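Local coordinates for phosphoribosylaminoimidazole-succinocarboxamide synthase (Pyrococcus horikoshii, PDB 4O7T), which catalyses the ATP-dependent joining of L-aspartate to 5-amino-1-(5-phosphoribosyl)imidazole-4-carboxylate, giving SAICAR in de novo purine biosynthesis, at residues A[31-36]-A[211-216]; A[87-92]-A[120-125]; A[173-178]-A[188-193]. All blocks are in the same frame, centred on the assembly; numbering follows the deposited sequence.

Contact 1. Residues A[31-36]-A[211-216]; sequences ATAFDG and DVFRFD. With ASP (aspartic acid), chain D.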
loop_
_atom_site.group_PDB
_atom_site.type_symbol
_atom_site.label_atom_id
_atom_site.label_comp_id
_atom_site.label_asym_id
_atom_site.label_seq_id
_atom_site.Cartn_x
_atom_site.Cartn_y
_atom_site.Cartn_z
ATOM N N ALA A 31 -22.078 17.454 1.751
ATOM C CA ALA A 31 -20.694 17.245 1.340
ATOM C C ALA A 31 -19.773 17.244 2.563
ATOM O O ALA A 31 -19.927 18.076 3.468
ATOM C CB ALA A 31 -20.267 18.315 0.339
ATOM N N THR A 32 -18.841 16.292 2.596
ATOM C CA THR A 32 -17.813 16.230 3.644
ATOM C C THR A 32 -16.424 15.991 3.048
ATOM O O THR A 32 -16.286 15.395 1.982
ATOM C CB THR A 32 -18.078 15.135 4.707
ATOM O OG1 THR A 32 -17.781 13.847 4.151
ATOM C CG2 THR A 32 -19.516 15.154 5.190
ATOM N N ALA A 33 -15.398 16.447 3.752
ATOM C CA ALA A 33 -14.027 16.247 3.318
ATOM C C ALA A 33 -13.141 16.087 4.526
ATOM O O ALA A 33 -13.567 16.338 5.654
ATOM C CB ALA A 33 -13.549 17.407 2.463
ATOM N N PHE A 34 -11.910 15.656 4.267
ATOM C CA PHE A 34 -10.882 15.496 5.287
ATOM C C PHE A 34 -11.405 14.649 6.440
ATOM O O PHE A 34 -11.540 15.105 7.575
ATOM C CB PHE A 34 -10.351 16.866 5.723
ATOM C CG PHE A 34 -9.962 17.752 4.565
ATOM C CD1 PHE A 34 -8.983 17.346 3.657
ATOM C CD2 PHE A 34 -10.581 18.989 4.372
ATOM C CE1 PHE A 34 -8.627 18.149 2.586
ATOM C CE2 PHE A 34 -10.222 19.803 3.305
ATOM C CZ PHE A 34 -9.246 19.382 2.409
ATOM N N ASP A 35 -11.719 13.402 6.101
ATOM C CA ASP A 35 -12.261 12.422 7.034
ATOM C C ASP A 35 -13.466 13.006 7.764
ATOM O O ASP A 35 -13.544 12.945 8.993
ATOM C CB ASP A 35 -11.176 11.954 8.022
ATOM C CG ASP A 35 -11.047 10.439 8.080
ATOM O OD1 ASP A 35 -11.929 9.742 7.539
ATOM O OD2 ASP A 35 -10.056 9.940 8.656
ATOM N N GLY A 36 -14.383 13.600 6.998
ATOM C CA GLY A 36 -15.636 14.146 7.527
ATOM C C GLY A 36 -15.543 15.375 8.425
ATOM O O GLY A 36 -16.550 15.805 8.989
ATOM N N ASP A 211 -12.911 18.716 -5.461
ATOM C CA ASP A 211 -11.711 19.484 -5.079
ATOM C C ASP A 211 -12.008 20.985 -4.964
ATOM O O ASP A 211 -11.370 21.687 -4.182
ATOM C CB ASP A 211 -10.554 19.259 -6.053
ATOM C CG ASP A 211 -9.705 18.013 -5.713
ATOM O OD1 ASP A 211 -9.845 17.412 -4.628
ATOM O OD2 ASP A 211 -8.868 17.650 -6.554
ATOM N N VAL A 212 -12.972 21.456 -5.749
ATOM C CA VAL A 212 -13.521 22.819 -5.631
ATOM C C VAL A 212 -14.012 23.098 -4.194
ATOM O O VAL A 212 -13.737 24.161 -3.632
ATOM C CB VAL A 212 -14.642 23.034 -6.681
ATOM C CG1 VAL A 212 -15.502 24.244 -6.366
ATOM C CG2 VAL A 212 -14.031 23.156 -8.079
ATOM N N PHE A 213 -14.713 22.130 -3.600
ATOM C CA PHE A 213 -15.120 22.228 -2.194
ATOM C C PHE A 213 -13.966 21.921 -1.242
ATOM O O PHE A 213 -13.780 22.617 -0.247
ATOM C CB PHE A 213 -16.329 21.328 -1.910
ATOM C CG PHE A 213 -16.570 21.049 -0.447
ATOM C CD1 PHE A 213 -16.982 22.066 0.424
ATOM C CD2 PHE A 213 -16.422 19.767 0.056
ATOM C CE1 PHE A 213 -17.226 21.799 1.764
ATOM C CE2 PHE A 213 -16.665 19.497 1.392
ATOM C CZ PHE A 213 -17.059 20.515 2.249
ATOM N N ARG A 214 -13.189 20.883 -1.542
ATOM C CA ARG A 214 -12.087 20.489 -0.660
ATOM C C ARG A 214 -11.103 21.648 -0.406
ATOM O O ARG A 214 -10.666 21.842 0.721
ATOM C CB ARG A 214 -11.340 19.268 -1.207
ATOM C CG ARG A 214 -12.094 17.944 -1.094
ATOM C CD ARG A 214 -11.182 16.797 -1.502
ATOM N NE ARG A 214 -11.904 15.543 -1.720
ATOM C CZ ARG A 214 -12.216 15.038 -2.912
ATOM N NH1 ARG A 214 -12.873 13.892 -2.978
ATOM N NH2 ARG A 214 -11.882 15.667 -4.039
ATOM N N PHE A 215 -10.778 22.412 -1.452
ATOM C CA PHE A 215 -9.729 23.437 -1.358
ATOM C C PHE A 215 -10.200 24.853 -1.706
ATOM O O PHE A 215 -9.379 25.718 -2.024
ATOM C CB PHE A 215 -8.515 23.040 -2.217
ATOM C CG PHE A 215 -7.927 21.710 -1.844
ATOM C CD1 PHE A 215 -7.306 21.531 -0.608
ATOM C CD2 PHE A 215 -8.011 20.628 -2.715
ATOM C CE1 PHE A 215 -6.781 20.297 -0.251
ATOM C CE2 PHE A 215 -7.487 19.396 -2.365
ATOM C CZ PHE A 215 -6.869 19.231 -1.132
ATOM N N ASP A 216 -11.516 25.078 -1.639
ATOM C CA ASP A 216 -12.124 26.389 -1.881
ATOM C C ASP A 216 -11.698 26.984 -3.226
ATOM O O ASP A 216 -11.323 28.154 -3.313
ATOM C CB ASP A 216 -11.809 27.349 -0.720
ATOM C CG ASP A 216 -12.210 26.781 0.635
ATOM O OD1 ASP A 216 -13.289 26.158 0.741
ATOM O OD2 ASP A 216 -11.442 26.944 1.602
HETATM N N ASP D . -11.397 14.647 1.387
HETATM C CA ASP D . -11.803 13.210 1.411
HETATM C C ASP D . -13.097 12.950 0.653
HETATM O O ASP D . -14.184 12.983 1.231
HETATM C CB ASP D . -11.944 12.699 2.849
HETATM C CG ASP D . -10.630 12.272 3.452
HETATM O OD1 ASP D . -10.644 11.371 4.318
HETATM O OD2 ASP D . -9.581 12.830 3.071
HETATM O OXT ASP D . -13.076 12.674 -0.545
#

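Contact 2. Residues A[87-92]-A[120-125]; sequences PLEVVV and YYKNDE. With TMP (thymidine-5'-phosphate), chain B; ADP (adenosine-5'-diphosphate), chain C.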
loop_
_atom_site.group_PDB
_atom_site.type_symbol
_atom_site.label_atom_id
_atom_site.label_comp_id
_atom_site.label_asym_id
_atom_site.label_seq_id
_atom_site.Cartn_x
_atom_site.Cartn_y
_atom_site.Cartn_z
ATOM N N PRO A 87 -15.142 -4.869 1.239
ATOM C CA PRO A 87 -14.772 -3.694 2.028
ATOM C C PRO A 87 -13.567 -2.940 1.409
ATOM O O PRO A 87 -12.518 -2.787 2.061
ATOM C CB PRO A 87 -14.436 -4.301 3.405
ATOM C CG PRO A 87 -13.940 -5.680 3.090
ATOM C CD PRO A 87 -14.688 -6.137 1.855
ATOM N N LEU A 88 -13.726 -2.476 0.166
ATOM C CA LEU A 88 -12.649 -1.802 -0.570
ATOM C C LEU A 88 -13.081 -0.505 -1.233
ATOM O O LEU A 88 -14.231 -0.348 -1.678
ATOM C CB LEU A 88 -12.058 -2.721 -1.663
ATOM C CG LEU A 88 -11.426 -4.069 -1.258
ATOM C CD1 LEU A 88 -11.181 -4.933 -2.493
ATOM C CD2 LEU A 88 -10.144 -3.860 -0.467
ATOM N N GLU A 89 -12.136 0.425 -1.305
ATOM C CA GLU A 89 -12.216 1.519 -2.248
ATOM C C GLU A 89 -11.068 1.296 -3.231
ATOM O O GLU A 89 -9.915 1.135 -2.824
ATOM C CB GLU A 89 -12.165 2.870 -1.524
ATOM C CG GLU A 89 -13.337 3.010 -0.556
ATOM C CD GLU A 89 -13.439 4.356 0.147
ATOM O OE1 GLU A 89 -14.174 4.422 1.159
ATOM O OE2 GLU A 89 -12.821 5.351 -0.294
ATOM N N VAL A 90 -11.407 1.217 -4.517
ATOM C CA VAL A 90 -10.449 0.887 -5.560
ATOM C C VAL A 90 -10.210 2.161 -6.358
ATOM O O VAL A 90 -11.120 2.684 -7.017
ATOM C CB VAL A 90 -10.974 -0.243 -6.476
ATOM C CG1 VAL A 90 -9.909 -0.658 -7.496
ATOM C CG2 VAL A 90 -11.381 -1.442 -5.630
ATOM N N VAL A 91 -8.991 2.671 -6.285
ATOM C CA VAL A 91 -8.704 3.959 -6.867
ATOM C C VAL A 91 -7.842 3.766 -8.116
ATOM O O VAL A 91 -6.789 3.111 -8.074
ATOM C CB VAL A 91 -8.022 4.923 -5.852
ATOM C CG1 VAL A 91 -7.600 6.228 -6.535
ATOM C CG2 VAL A 91 -8.932 5.215 -4.667
ATOM N N VAL A 92 -8.300 4.337 -9.228
ATOM C CA VAL A 92 -7.517 4.330 -10.459
ATOM C C VAL A 92 -7.002 5.748 -10.742
ATOM O O VAL A 92 -7.752 6.722 -10.620
ATOM C CB VAL A 92 -8.326 3.803 -11.665
ATOM C CG1 VAL A 92 -7.418 3.665 -12.884
ATOM C CG2 VAL A 92 -8.985 2.466 -11.334
ATOM N N TYR A 120 -7.800 0.455 -1.014
ATOM C CA TYR A 120 -7.987 0.979 0.336
ATOM C C TYR A 120 -9.009 0.139 1.075
ATOM O O TYR A 120 -10.053 -0.211 0.529
ATOM C CB TYR A 120 -8.452 2.429 0.296
ATOM C CG TYR A 120 -7.393 3.365 -0.229
ATOM C CD1 TYR A 120 -6.490 3.979 0.640
ATOM C CD2 TYR A 120 -7.286 3.622 -1.598
ATOM C CE1 TYR A 120 -5.517 4.846 0.159
ATOM C CE2 TYR A 120 -6.308 4.480 -2.094
ATOM C CZ TYR A 120 -5.431 5.093 -1.213
ATOM O OH TYR A 120 -4.467 5.950 -1.712
ATOM N N TYR A 121 -8.695 -0.192 2.315
ATOM C CA TYR A 121 -9.586 -0.983 3.140
ATOM C C TYR A 121 -10.634 -0.044 3.764
ATOM O O TYR A 121 -10.283 0.892 4.475
ATOM C CB TYR A 121 -8.760 -1.719 4.193
ATOM C CG TYR A 121 -9.551 -2.447 5.275
ATOM C CD1 TYR A 121 -10.751 -3.100 4.979
ATOM C CD2 TYR A 121 -9.073 -2.506 6.590
ATOM C CE1 TYR A 121 -11.455 -3.789 5.958
ATOM C CE2 TYR A 121 -9.777 -3.191 7.575
ATOM C CZ TYR A 121 -10.963 -3.818 7.247
ATOM O OH TYR A 121 -11.658 -4.488 8.195
ATOM N N LYS A 122 -11.907 -0.271 3.447
ATOM C CA LYS A 122 -13.004 0.539 4.004
ATOM C C LYS A 122 -13.203 0.215 5.470
ATOM O O LYS A 122 -13.850 -0.775 5.800
ATOM C CB LYS A 122 -14.313 0.269 3.268
ATOM C CG LYS A 122 -14.650 1.254 2.177
ATOM C CD LYS A 122 -16.029 0.955 1.601
ATOM C CE LYS A 122 -17.132 1.716 2.314
ATOM N NZ LYS A 122 -17.136 3.154 1.908
ATOM N N ASN A 123 -12.651 1.045 6.345
ATOM C CA ASN A 123 -12.704 0.802 7.775
ATOM C C ASN A 123 -12.589 2.115 8.529
ATOM O O ASN A 123 -11.601 2.833 8.379
ATOM C CB ASN A 123 -11.575 -0.149 8.176
ATOM C CG ASN A 123 -11.628 -0.535 9.634
ATOM O OD1 ASN A 123 -11.449 0.304 10.513
ATOM N ND2 ASN A 123 -11.862 -1.816 9.901
ATOM N N ASP A 124 -13.605 2.427 9.332
ATOM C CA ASP A 124 -13.667 3.706 10.072
ATOM C C ASP A 124 -12.668 3.769 11.202
ATOM O O ASP A 124 -11.979 4.767 11.354
ATOM C CB ASP A 124 -15.048 3.941 10.676
ATOM C CG ASP A 124 -16.143 3.954 9.649
ATOM O OD1 ASP A 124 -15.901 4.384 8.495
ATOM O OD2 ASP A 124 -17.259 3.533 10.017
ATOM N N GLU A 125 -12.613 2.708 12.005
ATOM C CA GLU A 125 -11.626 2.596 13.072
ATOM C C GLU A 125 -10.233 2.993 12.537
ATOM O O GLU A 125 -9.487 3.705 13.201
ATOM C CB GLU A 125 -11.624 1.158 13.633
ATOM C CG GLU A 125 -10.860 0.955 14.943
HETATM P P TMP B . -6.980 10.710 -2.937
HETATM O O1P TMP B . -7.562 11.376 -1.741
HETATM O O2P TMP B . -6.411 9.339 -2.624
HETATM O O3P TMP B . -6.115 11.569 -3.830
HETATM O "O5'" TMP B . -8.291 10.441 -3.824
HETATM C "C5'" TMP B . -8.245 9.716 -5.060
HETATM C "C4'" TMP B . -9.621 9.722 -5.717
HETATM O "O4'" TMP B . -10.540 8.923 -4.961
HETATM C "C3'" TMP B . -10.246 11.115 -5.829
HETATM O "O3'" TMP B . -10.824 11.214 -7.122
HETATM C "C2'" TMP B . -11.418 11.151 -4.887
HETATM C "C1'" TMP B . -11.696 9.684 -4.576
HETATM N N1 TMP B . -12.011 9.491 -3.153
HETATM C C2 TMP B . -13.330 9.123 -2.767
HETATM O O2 TMP B . -14.207 8.982 -3.641
HETATM N N3 TMP B . -13.656 8.927 -1.473
HETATM C C4 TMP B . -12.731 9.088 -0.507
HETATM O O4 TMP B . -13.035 8.925 0.697
HETATM C C5 TMP B . -11.335 9.466 -0.868
HETATM C C5M TMP B . -10.263 9.655 0.185
HETATM C C6 TMP B . -11.045 9.658 -2.214
HETATM P PB ADP C . -19.534 5.372 0.512
HETATM O O1B ADP C . -19.476 4.095 -0.287
HETATM O O2B ADP C . -18.912 6.573 -0.147
HETATM O O3B ADP C . -19.157 5.171 1.960
HETATM P PA ADP C . -21.957 6.046 1.874
HETATM O O1A ADP C . -21.130 5.803 3.120
HETATM O O2A ADP C . -22.658 7.372 1.689
HETATM O O3A ADP C . -21.098 5.758 0.532
HETATM O "O5'" ADP C . -23.081 4.889 1.840
HETATM C "C5'" ADP C . -23.144 3.887 0.825
HETATM C "C4'" ADP C . -22.889 2.505 1.422
HETATM O "O4'" ADP C . -23.645 1.536 0.688
HETATM C "C3'" ADP C . -21.433 2.091 1.282
HETATM O "O3'" ADP C . -21.061 1.307 2.420
HETATM C "C2'" ADP C . -21.413 1.229 0.031
HETATM O "O2'" ADP C . -20.388 0.238 0.045
HETATM C "C1'" ADP C . -22.777 0.570 0.081
HETATM N N9 ADP C . -23.267 0.137 -1.259
HETATM C C8 ADP C . -23.106 0.771 -2.439
HETATM N N7 ADP C . -23.687 0.072 -3.446
HETATM C C5 ADP C . -24.245 -1.034 -2.909
HETATM C C6 ADP C . -25.013 -2.212 -3.391
HETATM N N6 ADP C . -25.330 -2.352 -4.690
HETATM N N1 ADP C . -25.391 -3.149 -2.484
HETATM C C2 ADP C . -25.094 -3.041 -1.177
HETATM N N3 ADP C . -24.406 -2.002 -0.672
HETATM C C4 ADP C . -23.962 -0.987 -1.465
#

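Contact 3. Residues A[173-178]-A[188-193]; sequences DFKLEF and LADEIS. With ADP (adenosine-5'-diphosphate), chain C; TMP (thymidine-5'-phosphate), chain B.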
loop_
_atom_site.group_PDB
_atom_site.type_symbol
_atom_site.label_atom_id
_atom_site.label_comp_id
_atom_site.label_asym_id
_atom_site.label_seq_id
_atom_site.Cartn_x
_atom_site.Cartn_y
_atom_site.Cartn_z
ATOM N N ASP A 173 -8.187 10.932 -11.756
ATOM C CA ASP A 173 -8.237 9.732 -10.908
ATOM C C ASP A 173 -9.678 9.541 -10.467
ATOM O O ASP A 173 -10.502 10.422 -10.711
ATOM C CB ASP A 173 -7.249 9.797 -9.712
ATOM C CG ASP A 173 -7.483 11.006 -8.781
ATOM O OD1 ASP A 173 -8.629 11.395 -8.537
ATOM O OD2 ASP A 173 -6.501 11.560 -8.261
ATOM N N PHE A 174 -9.999 8.397 -9.852
ATOM C CA PHE A 174 -11.376 8.144 -9.388
ATOM C C PHE A 174 -11.450 6.931 -8.490
ATOM O O PHE A 174 -10.570 6.078 -8.511
ATOM C CB PHE A 174 -12.364 7.990 -10.575
ATOM C CG PHE A 174 -12.077 6.811 -11.473
ATOM C CD1 PHE A 174 -12.745 5.598 -11.290
ATOM C CD2 PHE A 174 -11.154 6.913 -12.504
ATOM C CE1 PHE A 174 -12.491 4.508 -12.112
ATOM C CE2 PHE A 174 -10.894 5.830 -13.341
ATOM C CZ PHE A 174 -11.560 4.617 -13.140
ATOM N N LYS A 175 -12.521 6.848 -7.718
ATOM C CA LYS A 175 -12.709 5.761 -6.764
ATOM C C LYS A 175 -13.922 4.905 -7.145
ATOM O O LYS A 175 -15.018 5.438 -7.421
ATOM C CB LYS A 175 -12.872 6.320 -5.343
ATOM C CG LYS A 175 -12.961 5.247 -4.243
ATOM C CD LYS A 175 -14.398 4.788 -3.947
ATOM C CE LYS A 175 -15.220 5.867 -3.207
ATOM N NZ LYS A 175 -16.680 5.542 -3.166
ATOM N N LEU A 176 -13.723 3.582 -7.138
ATOM C CA LEU A 176 -14.808 2.628 -7.347
ATOM C C LEU A 176 -15.024 1.705 -6.150
ATOM O O LEU A 176 -14.115 1.481 -5.334
ATOM C CB LEU A 176 -14.522 1.736 -8.557
ATOM C CG LEU A 176 -14.248 2.384 -9.908
ATOM C CD1 LEU A 176 -13.931 1.290 -10.925
ATOM C CD2 LEU A 176 -15.419 3.256 -10.357
ATOM N N GLU A 177 -16.220 1.128 -6.073
ATOM C CA GLU A 177 -16.475 0.086 -5.094
ATOM C C GLU A 177 -17.209 -1.069 -5.774
ATOM O O GLU A 177 -17.863 -0.886 -6.814
ATOM C CB GLU A 177 -17.295 0.642 -3.939
ATOM C CG GLU A 177 -16.609 1.784 -3.195
ATOM C CD GLU A 177 -17.357 2.220 -1.946
ATOM O OE1 GLU A 177 -18.189 1.462 -1.433
ATOM O OE2 GLU A 177 -17.091 3.327 -1.471
ATOM N N PHE A 178 -17.093 -2.249 -5.179
ATOM C CA PHE A 178 -17.570 -3.477 -5.801
ATOM C C PHE A 178 -18.251 -4.385 -4.791
ATOM O O PHE A 178 -17.907 -4.392 -3.601
ATOM C CB PHE A 178 -16.405 -4.269 -6.393
ATOM C CG PHE A 178 -15.766 -3.629 -7.584
ATOM C CD1 PHE A 178 -16.189 -3.951 -8.870
ATOM C CD2 PHE A 178 -14.717 -2.712 -7.423
ATOM C CE1 PHE A 178 -15.584 -3.380 -9.984
ATOM C CE2 PHE A 178 -14.108 -2.132 -8.535
ATOM C CZ PHE A 178 -14.546 -2.464 -9.810
ATOM N N LEU A 188 -19.867 -3.809 -10.229
ATOM C CA LEU A 188 -19.540 -2.429 -9.895
ATOM C C LEU A 188 -20.701 -1.815 -9.134
ATOM O O LEU A 188 -21.859 -1.983 -9.526
ATOM C CB LEU A 188 -19.256 -1.649 -11.173
ATOM C CG LEU A 188 -18.807 -0.192 -11.067
ATOM C CD1 LEU A 188 -17.518 -0.088 -10.286
ATOM C CD2 LEU A 188 -18.597 0.350 -12.476
ATOM N N ALA A 189 -20.395 -1.129 -8.033
ATOM C CA ALA A 189 -21.425 -0.658 -7.113
ATOM C C ALA A 189 -21.269 0.831 -6.754
ATOM O O ALA A 189 -20.623 1.592 -7.493
ATOM C CB ALA A 189 -21.445 -1.528 -5.865
ATOM N N ASP A 190 -21.873 1.237 -5.635
ATOM C CA ASP A 190 -21.782 2.610 -5.127
ATOM C C ASP A 190 -22.106 3.656 -6.215
ATOM O O ASP A 190 -23.091 3.510 -6.956
ATOM C CB ASP A 190 -20.400 2.871 -4.484
ATOM C CG ASP A 190 -20.421 4.047 -3.500
ATOM O OD1 ASP A 190 -19.624 4.994 -3.675
ATOM O OD2 ASP A 190 -21.238 4.037 -2.555
ATOM N N GLU A 191 -21.263 4.684 -6.333
ATOM C CA GLU A 191 -21.539 5.799 -7.228
ATOM C C GLU A 191 -20.342 6.100 -8.116
ATOM O O GLU A 191 -19.215 5.648 -7.834
ATOM C CB GLU A 191 -21.903 7.061 -6.416
ATOM C CG GLU A 191 -20.708 7.706 -5.720
ATOM C CD GLU A 191 -21.061 8.942 -4.909
ATOM O OE1 GLU A 191 -21.249 10.028 -5.482
ATOM O OE2 GLU A 191 -21.111 8.854 -3.680
ATOM N N ILE A 192 -20.599 6.867 -9.178
ATOM C CA ILE A 192 -19.548 7.507 -9.961
ATOM C C ILE A 192 -20.016 8.931 -10.262
ATOM O O ILE A 192 -20.913 9.131 -11.064
ATOM C CB ILE A 192 -19.230 6.774 -11.289
ATOM C CG1 ILE A 192 -18.981 5.280 -11.064
ATOM C CG2 ILE A 192 -18.023 7.416 -11.965
ATOM C CD1 ILE A 192 -18.857 4.464 -12.339
ATOM N N SER A 193 -19.404 9.911 -9.600
ATOM C CA SER A 193 -19.857 11.292 -9.660
ATOM C C SER A 193 -18.652 12.212 -9.455
ATOM O O SER A 193 -17.555 11.721 -9.169
ATOM C CB SER A 193 -20.884 11.532 -8.547
ATOM O OG SER A 193 -20.256 11.514 -7.275
HETATM P PB ADP C . -19.534 5.372 0.512
HETATM O O1B ADP C . -19.476 4.095 -0.287
HETATM O O2B ADP C . -18.912 6.573 -0.147
HETATM O O3B ADP C . -19.157 5.171 1.960
HETATM P PA ADP C . -21.957 6.046 1.874
HETATM O O1A ADP C . -21.130 5.803 3.120
HETATM O O2A ADP C . -22.658 7.372 1.689
HETATM O O3A ADP C . -21.098 5.758 0.532
HETATM O "O5'" ADP C . -23.081 4.889 1.840
HETATM C "C5'" ADP C . -23.144 3.887 0.825
HETATM C "C4'" ADP C . -22.889 2.505 1.422
HETATM O "O4'" ADP C . -23.645 1.536 0.688
HETATM C "C3'" ADP C . -21.433 2.091 1.282
HETATM O "O3'" ADP C . -21.061 1.307 2.420
HETATM C "C2'" ADP C . -21.413 1.229 0.031
HETATM O "O2'" ADP C . -20.388 0.238 0.045
HETATM C "C1'" ADP C . -22.777 0.570 0.081
HETATM N N9 ADP C . -23.267 0.137 -1.259
HETATM C C8 ADP C . -23.106 0.771 -2.439
HETATM N N7 ADP C . -23.687 0.072 -3.446
HETATM C C5 ADP C . -24.245 -1.034 -2.909
HETATM C C6 ADP C . -25.013 -2.212 -3.391
HETATM N N6 ADP C . -25.330 -2.352 -4.690
HETATM N N1 ADP C . -25.391 -3.149 -2.484
HETATM C C2 ADP C . -25.094 -3.041 -1.177
HETATM N N3 ADP C . -24.406 -2.002 -0.672
HETATM C C4 ADP C . -23.962 -0.987 -1.465
HETATM P P TMP B . -6.980 10.710 -2.937
HETATM O O1P TMP B . -7.562 11.376 -1.741
HETATM O O2P TMP B . -6.411 9.339 -2.624
HETATM O O3P TMP B . -6.115 11.569 -3.830
HETATM O "O5'" TMP B . -8.291 10.441 -3.824
HETATM C "C5'" TMP B . -8.245 9.716 -5.060
HETATM C "C4'" TMP B . -9.621 9.722 -5.717
HETATM O "O4'" TMP B . -10.540 8.923 -4.961
HETATM C "C3'" TMP B . -10.246 11.115 -5.829
HETATM O "O3'" TMP B . -10.824 11.214 -7.122
HETATM C "C2'" TMP B . -11.418 11.151 -4.887
HETATM C "C1'" TMP B . -11.696 9.684 -4.576
HETATM N N1 TMP B . -12.011 9.491 -3.153
HETATM C C2 TMP B . -13.330 9.123 -2.767
HETATM O O2 TMP B . -14.207 8.982 -3.641
HETATM N N3 TMP B . -13.656 8.927 -1.473
HETATM C C4 TMP B . -12.731 9.088 -0.507
HETATM O O4 TMP B . -13.035 8.925 0.697
HETATM C C5 TMP B . -11.335 9.466 -0.868
HETATM C C5M TMP B . -10.263 9.655 0.185
HETATM C C6 TMP B . -11.045 9.658 -2.214
HETATM O O HOH W 1 -17.297 5.334 -5.961
HETATM O O HOH W 2 -18.110 2.645 -7.880
#

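Contact 1. Residues A[31-36]-A[211-216]
Phe-213 turns its CG anti to the backbone N (chi1 163°), and this lays its ring against Ala-31 and Ala-33. CB of Ala-31 sits over one face of that ring, 4.3 Å from its centroid, a CH-pi contact. CB of Ala-33 touches CE2 of Phe-213 and, 3.9 Å away, CG of Arg-214. The Arg-214 chain is extended from CG to NE and carries its guanidinium to the bound aspartic acid. NH1 of Arg-214 gives a nearly straight bond to OXT of the ligand, 2.7 Å long. NE of Arg-214 adds a weak one to the same oxygen. NH2 of Arg-214 meets OD1 of Asp-211 from above the carboxylate plane, 2.7 Å away, in a salt bridge. On the strand side of this aspartate site, N of Asp-35 is 2.9 Å from OD1 of the ligand. Phe-34 and Phe-215 form an offset edge-to-face pair, planes at 60°, with CZ of Phe-34 3.7 Å from CE1 of Phe-215. The same edge brings CZ of Phe-34 to 3.3 Å from O of Arg-214. Lys-210 also bonds the ligand, and Arg-198 pairs with Asp-211. Strand 30-33 pairs with strand 38-41. Helix 220-232 packs on helix 211-214, Ala-223 on Val-212 and Leu-220 on Phe-213.

Contact 2. Residues A[87-92]-A[120-125]
Three backbone hydrogen bonds join residues 87-89 to residues 120-122. Glu-89 and Tyr-120 form an antiparallel hydrogen-bonded pair, with N of Glu-89 2.8 Å from O of Tyr-120 and N of Tyr-120 2.9 Å from O of Glu-89. N of Lys-122 bonds O of Pro-87 at 2.9 Å. Leu-88 and Tyr-121 are the non-hydrogen-bonded pair.

The charged contact lies on the Glu-89 and Tyr-120 face. The side chains of Glu-89 and Lys-122 cross at about a right angle, and CG of Glu-89 lies 3.5 Å from CG of Lys-122. Lys-122 is bent at chi3 (91°) and chi4, which brings NZ to 3.3 Å from OE1 of Glu-89, a salt bridge whose hydrogen bond is weak. The same NZ bonds O3B of ADP at 2.9 Å, so this lysine helps hold the beta-phosphate. OE2 of Glu-89 is 3.7 Å from O4 of TMP, and CG1 of Val-91 touches C5' of TMP, so this face borders both bound nucleotides.

Among apolar contacts, CG2 of Val-91 meets CE2 of Tyr-120 at 3.7 Å, and CB of Pro-87 meets CE1 of Tyr-121.

Strand 84-93 runs between strands 111-121 and 169-180. Helix 143-165 covers Leu-88 and Val-90, while strand 130-131 continues the sheet beyond Tyr-121.

Contact 3. Residues A[173-178]-A[188-193]
Lys-175 and Asp-190 meet at the ADP phosphates, their side chains at about a right angle. NZ of Lys-175 forms salt bridges with OD1 of Asp-190 at 3.0 Å and with OE2 of Glu-177 at 2.8 Å. The chain of Lys-175 bends at chi2 (-90°) and chi3, which turns NZ back toward both acids. The carboxylates of Glu-177 and Asp-190 are stacked with planes 4° apart. ADP adds its own grip: its O2' bonds OE1 of Glu-177, and N of Asp-190 bonds N7 of the adenine at 3.1 Å. OD1 of Asp-173 accepts a bond from O3' of TMP, and CE of Lys-175 touches O2 of TMP.

Farther out, a water accepts from NZ of Lys-175 and bridges O of Lys-175 and O of Glu-191. N of Ala-189 bonds O of Glu-177 at 2.8 Å, next to the antiparallel non-hydrogen-bonded pair of Phe-178 and Leu-188. There CD1 of Leu-188 lies over the Phe-178 ring, 4.1 Å from its centroid, and also packs on Leu-176. Ile-192 CD1 touches CD2 of Leu-176.

O1B of ADP is 2.8 Å from OE2 of Glu-177 and 2.9 Å from OD2 of Asp-190. Lys-175 and Lys-13, which pairs with Asp-190, probably help balance the negative charge gathered there.

Overall arrangement
From the N terminus, residues 31-36 come first and pair with 211-216, near the end of the chain. Contact 1 therefore closes a long loop, and contacts 2 and 3 both fall within it. Contact 2 closes a shorter loop between 87-92 and 120-125. Contact 3 follows in series, closing a short loop between 173-178 and 188-193. None of them cross. Contacts 2 and 3 share one sheet, since strands 84-93 and 169-180 are neighbours, and both touch ADP and TMP. Contact 1 does not touch the others; its centre is about 18 Å from the centre of each, but its Arg-214 reaches the same TMP. It ties the two-stranded 30-33 and 38-41 hairpin to the C-terminal helices beside the aspartate ligand.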